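Local atomic coordinates of HIT family hydrolase (Legionella pneumophila subsp. pneumophila, PDB entry 6D6J), a protein that binds zinc and, as a member of the histidine triad (HIT) family, probably works as a hydrolase acting through a nucleotidylated histidine. Residues L12-A17 and V103-L108. Sequence-based numbering, arbitrary orientation. Where two conformers were deposited one is given.
With ZN (zinc ion), chain G.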
# COMPACT_ATOMS: atom_id res chain seq x y z
N LEU B 12 -16.01 -13.41 -1.95
CA LEU B 12 -16.35 -13.12 -0.56
C LEU B 12 -16.54 -11.63 -0.32
O LEU B 12 -17.45 -11.21 0.41
CB LEU B 12 -15.24 -13.65 0.35
CG LEU B 12 -15.43 -13.45 1.85
CD1 LEU B 12 -16.58 -14.30 2.31
CD2 LEU B 12 -14.17 -13.83 2.61
N PHE B 13 -15.67 -10.80 -0.91
CA PHE B 13 -15.76 -9.38 -0.64
C PHE B 13 -16.92 -8.72 -1.36
O PHE B 13 -17.50 -7.77 -0.83
CB PHE B 13 -14.42 -8.69 -0.94
CG PHE B 13 -13.33 -9.02 0.06
CD1 PHE B 13 -13.57 -9.82 1.17
CD2 PHE B 13 -12.05 -8.54 -0.13
CE1 PHE B 13 -12.56 -10.11 2.09
CE2 PHE B 13 -11.02 -8.84 0.78
CZ PHE B 13 -11.28 -9.62 1.89
N CYS B 14 -17.29 -9.22 -2.55
CA CYS B 14 -18.53 -8.75 -3.16
C CYS B 14 -19.72 -9.10 -2.28
O CYS B 14 -20.64 -8.29 -2.10
CB CYS B 14 -18.70 -9.34 -4.56
SG CYS B 14 -17.68 -8.52 -5.84
N LYS B 15 -19.72 -10.31 -1.71
CA LYS B 15 -20.81 -10.68 -0.81
C LYS B 15 -20.89 -9.76 0.40
O LYS B 15 -22.00 -9.36 0.80
CB LYS B 15 -20.68 -12.14 -0.39
CG LYS B 15 -20.97 -13.12 -1.52
CD LYS B 15 -20.77 -14.55 -1.05
CE LYS B 15 -20.89 -15.56 -2.18
NZ LYS B 15 -20.50 -16.93 -1.73
N ILE B 16 -19.74 -9.41 0.99
CA ILE B 16 -19.73 -8.47 2.09
C ILE B 16 -20.26 -7.12 1.63
O ILE B 16 -21.09 -6.49 2.31
CB ILE B 16 -18.32 -8.36 2.70
CG1 ILE B 16 -17.98 -9.68 3.43
CG2 ILE B 16 -18.22 -7.16 3.65
CD1 ILE B 16 -16.55 -9.78 3.96
N ALA B 17 -19.80 -6.64 0.47
CA ALA B 17 -20.23 -5.35 -0.04
C ALA B 17 -21.70 -5.34 -0.39
O ALA B 17 -22.31 -4.27 -0.47
CB ALA B 17 -19.40 -4.96 -1.27
N VAL B 103 -7.98 -13.65 -1.21
CA VAL B 103 -9.27 -13.25 -1.74
C VAL B 103 -9.00 -12.37 -2.95
O VAL B 103 -8.29 -11.35 -2.85
CB VAL B 103 -10.10 -12.49 -0.68
CG1 VAL B 103 -11.41 -12.00 -1.29
CG2 VAL B 103 -10.39 -13.39 0.51
N TYR B 104 -9.57 -12.76 -4.09
CA TYR B 104 -9.28 -12.11 -5.37
C TYR B 104 -10.25 -10.96 -5.66
O TYR B 104 -10.96 -10.90 -6.66
CB TYR B 104 -9.14 -13.15 -6.49
CG TYR B 104 -7.79 -13.81 -6.34
CD1 TYR B 104 -7.60 -14.88 -5.48
CD2 TYR B 104 -6.67 -13.25 -6.94
CE1 TYR B 104 -6.32 -15.42 -5.28
CE2 TYR B 104 -5.42 -13.76 -6.76
CZ TYR B 104 -5.24 -14.85 -5.94
OH TYR B 104 -3.97 -15.33 -5.77
N HIS B 105 -10.24 -10.00 -4.73
CA HIS B 105 -10.91 -8.71 -4.84
C HIS B 105 -9.98 -7.76 -4.10
O HIS B 105 -9.65 -8.01 -2.94
CB HIS B 105 -12.28 -8.79 -4.17
CG HIS B 105 -13.11 -7.54 -4.24
ND1 HIS B 105 -14.43 -7.55 -4.66
CD2 HIS B 105 -12.84 -6.26 -3.88
CE1 HIS B 105 -14.92 -6.33 -4.56
NE2 HIS B 105 -13.99 -5.53 -4.08
N ILE B 106 -9.51 -6.69 -4.77
CA ILE B 106 -8.45 -5.89 -4.17
C ILE B 106 -8.87 -5.35 -2.81
O ILE B 106 -10.04 -5.01 -2.56
CB ILE B 106 -7.92 -4.78 -5.10
CG1 ILE B 106 -9.02 -3.81 -5.51
CG2 ILE B 106 -7.28 -5.37 -6.33
CD1 ILE B 106 -8.48 -2.61 -6.28
N HIS B 107 -7.89 -5.29 -1.91
CA HIS B 107 -8.13 -4.82 -0.55
C HIS B 107 -6.84 -4.25 -0.01
O HIS B 107 -5.77 -4.84 -0.15
CB HIS B 107 -8.65 -5.94 0.37
CG HIS B 107 -7.88 -7.22 0.29
ND1 HIS B 107 -7.98 -8.09 -0.78
CD2 HIS B 107 -7.06 -7.83 1.19
CE1 HIS B 107 -7.23 -9.15 -0.56
NE2 HIS B 107 -6.65 -9.02 0.62
N LEU B 108 -6.95 -3.09 0.62
CA LEU B 108 -5.83 -2.49 1.33
C LEU B 108 -5.93 -2.86 2.80
O LEU B 108 -6.97 -2.61 3.44
CB LEU B 108 -5.87 -0.97 1.16
CG LEU B 108 -4.75 -0.16 1.81
CD1 LEU B 108 -3.40 -0.66 1.33
CD2 LEU B 108 -4.92 1.30 1.42
ZN ZN G . -15.49 -9.11 -5.54
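Leu12 touches Val103 lightly at the start of the short helix 12-17, its CD2 methyl lying 4.3 Å from Val103 CG2. The next residue carries most of the contact. Phe13 lays its ring against the loop that leads to strand 108-112, and three residues of that loop meet this side chain in different ways. Val103 CG1 sits almost squarely over the middle of one ring face, 3.6 Å from the centroid of the Phe13 ring, in a CH-pi contact; with CG1 anti to the backbone N (chi1 176°), the methyl is held over the ring. At its CE2 corner the Phe13 ring turns its edge to a face of His107 in a T-shaped pair with planes at 88°, and CE2 of Phe13 approaches ND1 of His107 to 3.5 Å. Nearer the helix, Phe13 CB rests over a face of the His105 imidazole, toward its rim.

His105 and His107 belong to the histidine triad motif of the HIT fold, in which His107 is the predicted nucleotidylated residue. His107 ND1 donates a nearly straight hydrogen bond of 2.7 Å to His105 O, in the carbonyl plane; with Phe13 against one face, this bond helps fix the rotation of the imidazole, consistent with NE2 being the nitrogen that would carry the AMP.

Cys14 turns to the metal instead: Cys14 SG binds zinc at 2.3 Å and lies at the edge of the His105 ring, whose ND1 binds the same ion at 2.1 Å. Cys11 and His53 complete the Cys2His2 site, while the second ring nitrogen of His105, NE2, is hydrogen-bonded to Pro50 O.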